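Local coordinates for importin subunit beta-1 (Saccharomyces cerevisiae, PDB 5OWU), which carries proteins into the nucleus together with importin alpha, the adaptor that recognises the classical nuclear localization signal of the cargo, at residues L55-L69 / E108-I122. Sequence-based numbering, arbitrary orientation. Where two conformers were deposited one is given.
Sequences LEGRILAALTLKNEL and EPRIANAAAQLIAAI
Ala62 and Ala114 meet methyl to methyl, CB to CB at 3.8 Å, which lets the axes of these nearly parallel helical segments approach to 8.6 Å at a crossing angle of 16°. Toward the C-terminal ends, CD1 of Leu118 lies 3.8 Å from CG of Leu65, and Leu69 packs on Leu118, Ala121 and Ile122. Toward the N-terminal ends, CD1 of Ile111 sits over one guanidinium face of Arg58, 3.5 Å above its plane and offset toward the rim, while NE of Arg58 hydrogen-bonds to Leu48 O. Leu55 touches Ile111 CG1 with CD2 and covers a face of the Arg110 guanidinium; Ile59 CD1 packs on Arg110 CB. Along one margin Lys66 lays CD 3.6 Å from Gln117 CB, then bends at chi3 (81°) and chi4, bringing NZ to Asn67 OD1 (3.0 Å) and, weakly, to two waters that donate to Gln117 OE1. With an alanine here, Gln117 CB would probably lose its cover and Asn67 OD1 its lysine partner. A third water donates to Glu56 OE2 and accepts from Arg110 NH2, and in the conformer given the N-cap residue Glu108 accepts from Arg110 N with OE1 (3.1 Å, 164°). The contact joins HEAT 2 to HEAT 3: helix 3-15 borders helix 55-67, while helices 90-104 and 149-165 pack against helix 109-126.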
loop_
_atom_site.group_PDB
_atom_site.type_symbol
_atom_site.label_atom_id
_atom_site.label_comp_id
_atom_site.label_asym_id
_atom_site.label_seq_id
_atom_site.Cartn_x
_atom_site.Cartn_y
_atom_site.Cartn_z
ATOM N N LEU A 55 2.552 38.694 5.043
ATOM C CA LEU A 55 2.018 37.485 5.662
ATOM C C LEU A 55 2.784 36.241 5.237
ATOM O O LEU A 55 3.125 35.391 6.067
ATOM C CB LEU A 55 0.541 37.321 5.310
ATOM C CG LEU A 55 -0.538 37.847 6.250
ATOM C CD1 LEU A 55 -1.863 37.210 5.842
ATOM C CD2 LEU A 55 -0.240 37.563 7.712
ATOM N N GLU A 56 3.048 36.106 3.939
ATOM C CA GLU A 56 3.688 34.889 3.460
ATOM C C GLU A 56 5.092 34.735 4.019
ATOM O O GLU A 56 5.546 33.607 4.238
ATOM C CB GLU A 56 3.726 34.884 1.939
ATOM C CG GLU A 56 2.382 34.640 1.314
ATOM C CD GLU A 56 2.448 34.743 -0.178
ATOM O OE1 GLU A 56 3.257 34.010 -0.780
ATOM O OE2 GLU A 56 1.702 35.565 -0.741
ATOM N N GLY A 57 5.797 35.848 4.237
ATOM C CA GLY A 57 7.114 35.776 4.848
ATOM C C GLY A 57 7.060 35.342 6.300
ATOM O O GLY A 57 7.938 34.618 6.768
ATOM N N ARG A 58 6.031 35.782 7.032
ATOM C CA ARG A 58 5.868 35.371 8.425
ATOM C C ARG A 58 5.538 33.884 8.521
ATOM O O ARG A 58 6.137 33.137 9.319
ATOM C CB ARG A 58 4.767 36.213 9.074
ATOM C CG ARG A 58 4.987 37.730 8.973
ATOM C CD ARG A 58 3.754 38.515 9.401
ATOM N NE ARG A 58 3.348 38.197 10.764
ATOM C CZ ARG A 58 2.271 38.692 11.371
ATOM N NH1 ARG A 58 1.476 39.542 10.742
ATOM N NH2 ARG A 58 1.983 38.329 12.614
ATOM N N ILE A 59 4.579 33.438 7.708
ATOM C CA ILE A 59 4.252 32.018 7.632
ATOM C C ILE A 59 5.490 31.215 7.257
ATOM O O ILE A 59 5.788 30.176 7.865
ATOM C CB ILE A 59 3.097 31.813 6.632
ATOM C CG1 ILE A 59 1.825 32.479 7.167
ATOM C CG2 ILE A 59 2.841 30.329 6.367
ATOM C CD1 ILE A 59 0.898 33.018 6.090
ATOM N N LEU A 60 6.250 31.702 6.276
ATOM C CA LEU A 60 7.457 31.003 5.852
ATOM C C LEU A 60 8.479 30.925 6.983
ATOM O O LEU A 60 9.127 29.891 7.171
ATOM C CB LEU A 60 8.056 31.698 4.632
ATOM C CG LEU A 60 9.404 31.176 4.141
ATOM C CD1 LEU A 60 9.284 29.776 3.577
ATOM C CD2 LEU A 60 9.994 32.127 3.102
ATOM N N ALA A 61 8.642 32.005 7.746
ATOM C CA ALA A 61 9.550 31.968 8.889
ATOM C C ALA A 61 9.198 30.819 9.824
ATOM O O ALA A 61 10.053 29.978 10.165
ATOM C CB ALA A 61 9.491 33.293 9.648
ATOM N N ALA A 62 7.923 30.764 10.236
ATOM C CA ALA A 62 7.497 29.718 11.162
ATOM C C ALA A 62 7.677 28.326 10.569
ATOM O O ALA A 62 8.150 27.408 11.251
ATOM C CB ALA A 62 6.042 29.939 11.563
ATOM N N LEU A 63 7.297 28.134 9.308
ATOM C CA LEU A 63 7.332 26.786 8.747
ATOM C C LEU A 63 8.764 26.314 8.497
ATOM O O LEU A 63 9.062 25.122 8.650
ATOM C CB LEU A 63 6.503 26.731 7.461
ATOM C CG LEU A 63 5.010 27.065 7.610
ATOM C CD1 LEU A 63 4.280 26.974 6.263
ATOM C CD2 LEU A 63 4.340 26.161 8.646
ATOM N N THR A 64 9.662 27.221 8.104
ATOM C CA THR A 64 11.058 26.838 7.907
ATOM C C THR A 64 11.693 26.435 9.232
ATOM O O THR A 64 12.360 25.389 9.332
ATOM C CB THR A 64 11.842 27.987 7.262
ATOM O OG1 THR A 64 11.202 28.394 6.046
ATOM C CG2 THR A 64 13.272 27.552 6.939
ATOM N N LEU A 65 11.468 27.231 10.281
ATOM C CA LEU A 65 11.964 26.803 11.585
ATOM C C LEU A 65 11.356 25.457 11.986
ATOM O O LEU A 65 12.071 24.561 12.456
ATOM C CB LEU A 65 11.682 27.873 12.631
ATOM C CG LEU A 65 12.168 27.531 14.039
ATOM C CD1 LEU A 65 13.659 27.119 14.074
ATOM C CD2 LEU A 65 11.918 28.712 14.941
ATOM N N LYS A 66 10.047 25.276 11.771
ATOM C CA LYS A 66 9.417 23.995 12.092
ATOM C C LYS A 66 10.121 22.853 11.385
ATOM O O LYS A 66 10.358 21.792 11.975
ATOM C CB LYS A 66 7.935 24.002 11.702
ATOM C CG LYS A 66 7.259 22.611 11.712
ATOM C CD LYS A 66 5.961 22.621 10.959
ATOM C CE LYS A 66 6.196 22.507 9.460
ATOM N NZ LYS A 66 6.118 21.091 8.986
ATOM N N ASN A 67 10.439 23.044 10.110
ATOM C CA ASN A 67 11.110 22.008 9.343
ATOM C C ASN A 67 12.561 21.820 9.754
ATOM O O ASN A 67 13.182 20.854 9.306
ATOM C CB ASN A 67 11.027 22.330 7.854
ATOM C CG ASN A 67 9.639 22.088 7.286
ATOM O OD1 ASN A 67 8.877 21.260 7.801
ATOM N ND2 ASN A 67 9.306 22.807 6.225
ATOM N N GLU A 68 13.116 22.704 10.583
ATOM C CA GLU A 68 14.411 22.434 11.206
ATOM C C GLU A 68 14.281 21.810 12.596
ATOM O O GLU A 68 15.289 21.654 13.294
ATOM C CB GLU A 68 15.233 23.721 11.298
ATOM C CG GLU A 68 15.580 24.339 9.951
ATOM C CD GLU A 68 16.403 23.413 9.073
ATOM O OE1 GLU A 68 17.243 22.672 9.618
ATOM O OE2 GLU A 68 16.201 23.413 7.843
ATOM N N LEU A 69 13.071 21.453 13.010
ATOM C CA LEU A 69 12.827 20.933 14.348
ATOM C C LEU A 69 12.212 19.543 14.357
ATOM O O LEU A 69 12.447 18.785 15.302
ATOM C CB LEU A 69 11.912 21.892 15.128
ATOM C CG LEU A 69 12.518 23.244 15.507
ATOM C CD1 LEU A 69 11.474 24.146 16.147
ATOM C CD2 LEU A 69 13.706 23.068 16.436
ATOM N N GLU A 108 -5.284 36.443 12.506
ATOM C CA GLU A 108 -5.094 35.941 11.152
ATOM C C GLU A 108 -4.946 34.423 11.200
ATOM O O GLU A 108 -3.936 33.928 11.724
ATOM C CB GLU A 108 -3.862 36.578 10.524
ATOM C CG GLU A 108 -3.388 35.932 9.225
ATOM C CD GLU A 108 -4.468 35.856 8.166
ATOM O OE1 GLU A 108 -4.725 34.745 7.659
ATOM O OE2 GLU A 108 -5.057 36.908 7.843
ATOM N N PRO A 109 -5.899 33.647 10.664
ATOM C CA PRO A 109 -5.818 32.182 10.843
ATOM C C PRO A 109 -4.594 31.531 10.223
ATOM O O PRO A 109 -4.199 30.446 10.673
ATOM C CB PRO A 109 -7.117 31.670 10.188
ATOM C CG PRO A 109 -7.555 32.744 9.281
ATOM C CD PRO A 109 -7.109 34.034 9.917
ATOM N N ARG A 110 -3.985 32.136 9.198
ATOM C CA ARG A 110 -2.781 31.556 8.611
ATOM C C ARG A 110 -1.586 31.699 9.551
ATOM O O ARG A 110 -0.746 30.791 9.653
ATOM C CB ARG A 110 -2.479 32.223 7.271
ATOM C CG ARG A 110 -3.489 31.909 6.174
ATOM C CD ARG A 110 -2.886 32.153 4.796
ATOM N NE ARG A 110 -3.049 33.526 4.355
ATOM C CZ ARG A 110 -2.261 34.131 3.473
ATOM N NH1 ARG A 110 -1.219 33.502 2.938
ATOM N NH2 ARG A 110 -2.508 35.383 3.135
ATOM N N ILE A 111 -1.497 32.841 10.239
ATOM C CA ILE A 111 -0.479 33.025 11.269
ATOM C C ILE A 111 -0.693 32.014 12.382
ATOM O O ILE A 111 0.249 31.356 12.843
ATOM C CB ILE A 111 -0.523 34.467 11.813
ATOM C CG1 ILE A 111 -0.134 35.478 10.730
ATOM C CG2 ILE A 111 0.377 34.619 13.053
ATOM C CD1 ILE A 111 1.298 35.363 10.237
ATOM N N ALA A 112 -1.950 31.870 12.816
ATOM C CA ALA A 112 -2.282 30.950 13.897
ATOM C C ALA A 112 -1.933 29.510 13.536
ATOM O O ALA A 112 -1.412 28.763 14.369
ATOM C CB ALA A 112 -3.769 31.075 14.228
ATOM N N ASN A 113 -2.226 29.100 12.303
ATOM C CA ASN A 113 -1.898 27.747 11.857
ATOM C C ASN A 113 -0.386 27.518 11.836
ATOM O O ASN A 113 0.118 26.512 12.365
ATOM C CB ASN A 113 -2.498 27.505 10.469
ATOM C CG ASN A 113 -2.478 26.038 10.069
ATOM O OD1 ASN A 113 -2.826 25.165 10.856
ATOM N ND2 ASN A 113 -2.068 25.765 8.842
ATOM N N ALA A 114 0.364 28.438 11.216
ATOM C CA ALA A 114 1.821 28.284 11.205
ATOM C C ALA A 114 2.367 28.209 12.625
ATOM O O ALA A 114 3.213 27.355 12.945
ATOM C CB ALA A 114 2.462 29.441 10.446
ATOM N N ALA A 115 1.878 29.088 13.499
ATOM C CA ALA A 115 2.320 29.090 14.885
ATOM C C ALA A 115 1.980 27.773 15.570
ATOM O O ALA A 115 2.773 27.255 16.362
ATOM C CB ALA A 115 1.683 30.266 15.620
ATOM N N ALA A 116 0.806 27.214 15.273
ATOM C CA ALA A 116 0.412 25.945 15.872
ATOM C C ALA A 116 1.358 24.829 15.455
ATOM O O ALA A 116 1.720 23.973 16.271
ATOM C CB ALA A 116 -1.026 25.600 15.479
ATOM N N GLN A 117 1.763 24.813 14.183
ATOM C CA GLN A 117 2.714 23.798 13.738
ATOM C C GLN A 117 4.074 23.970 14.414
ATOM O O GLN A 117 4.725 22.978 14.780
ATOM C CB GLN A 117 2.855 23.851 12.221
ATOM C CG GLN A 117 1.579 23.555 11.465
ATOM C CD GLN A 117 1.811 23.395 9.975
ATOM O OE1 GLN A 117 2.589 22.548 9.542
ATOM N NE2 GLN A 117 1.130 24.211 9.183
ATOM N N LEU A 118 4.518 25.220 14.593
ATOM C CA LEU A 118 5.798 25.470 15.259
ATOM C C LEU A 118 5.751 25.048 16.723
ATOM O O LEU A 118 6.664 24.372 17.224
ATOM C CB LEU A 118 6.162 26.956 15.138
ATOM C CG LEU A 118 7.443 27.419 15.846
ATOM C CD1 LEU A 118 8.630 26.698 15.278
ATOM C CD2 LEU A 118 7.621 28.910 15.711
ATOM N N ILE A 119 4.693 25.460 17.429
ATOM C CA ILE A 119 4.493 25.033 18.808
ATOM C C ILE A 119 4.509 23.517 18.890
ATOM O O ILE A 119 5.146 22.937 19.774
ATOM C CB ILE A 119 3.179 25.615 19.363
ATOM C CG1 ILE A 119 3.323 27.123 19.570
ATOM C CG2 ILE A 119 2.784 24.925 20.669
ATOM C CD1 ILE A 119 2.007 27.841 19.766
ATOM N N ALA A 120 3.822 22.850 17.958
ATOM C CA ALA A 120 3.791 21.392 17.963
ATOM C C ALA A 120 5.193 20.807 17.854
ATOM O O ALA A 120 5.522 19.842 18.551
ATOM C CB ALA A 120 2.912 20.875 16.824
ATOM N N ALA A 121 6.030 21.363 16.971
ATOM C CA ALA A 121 7.386 20.832 16.799
ATOM C C ALA A 121 8.217 20.988 18.073
ATOM O O ALA A 121 8.896 20.047 18.527
ATOM C CB ALA A 121 8.071 21.541 15.630
ATOM N N ILE A 122 8.175 22.181 18.669
ATOM C CA ILE A 122 8.937 22.406 19.891
ATOM C C ILE A 122 8.436 21.484 20.995
ATOM O O ILE A 122 9.224 20.848 21.699
ATOM C CB ILE A 122 8.861 23.887 20.306
ATOM C CG1 ILE A 122 9.547 24.769 19.256
ATOM C CG2 ILE A 122 9.516 24.100 21.676
ATOM C CD1 ILE A 122 9.179 26.237 19.365
HETATM O O HOH W 1 -0.803 35.676 0.737
HETATM O O HOH W 2 3.943 22.467 7.229
HETATM O O HOH W 3 3.533 20.374 10.936
#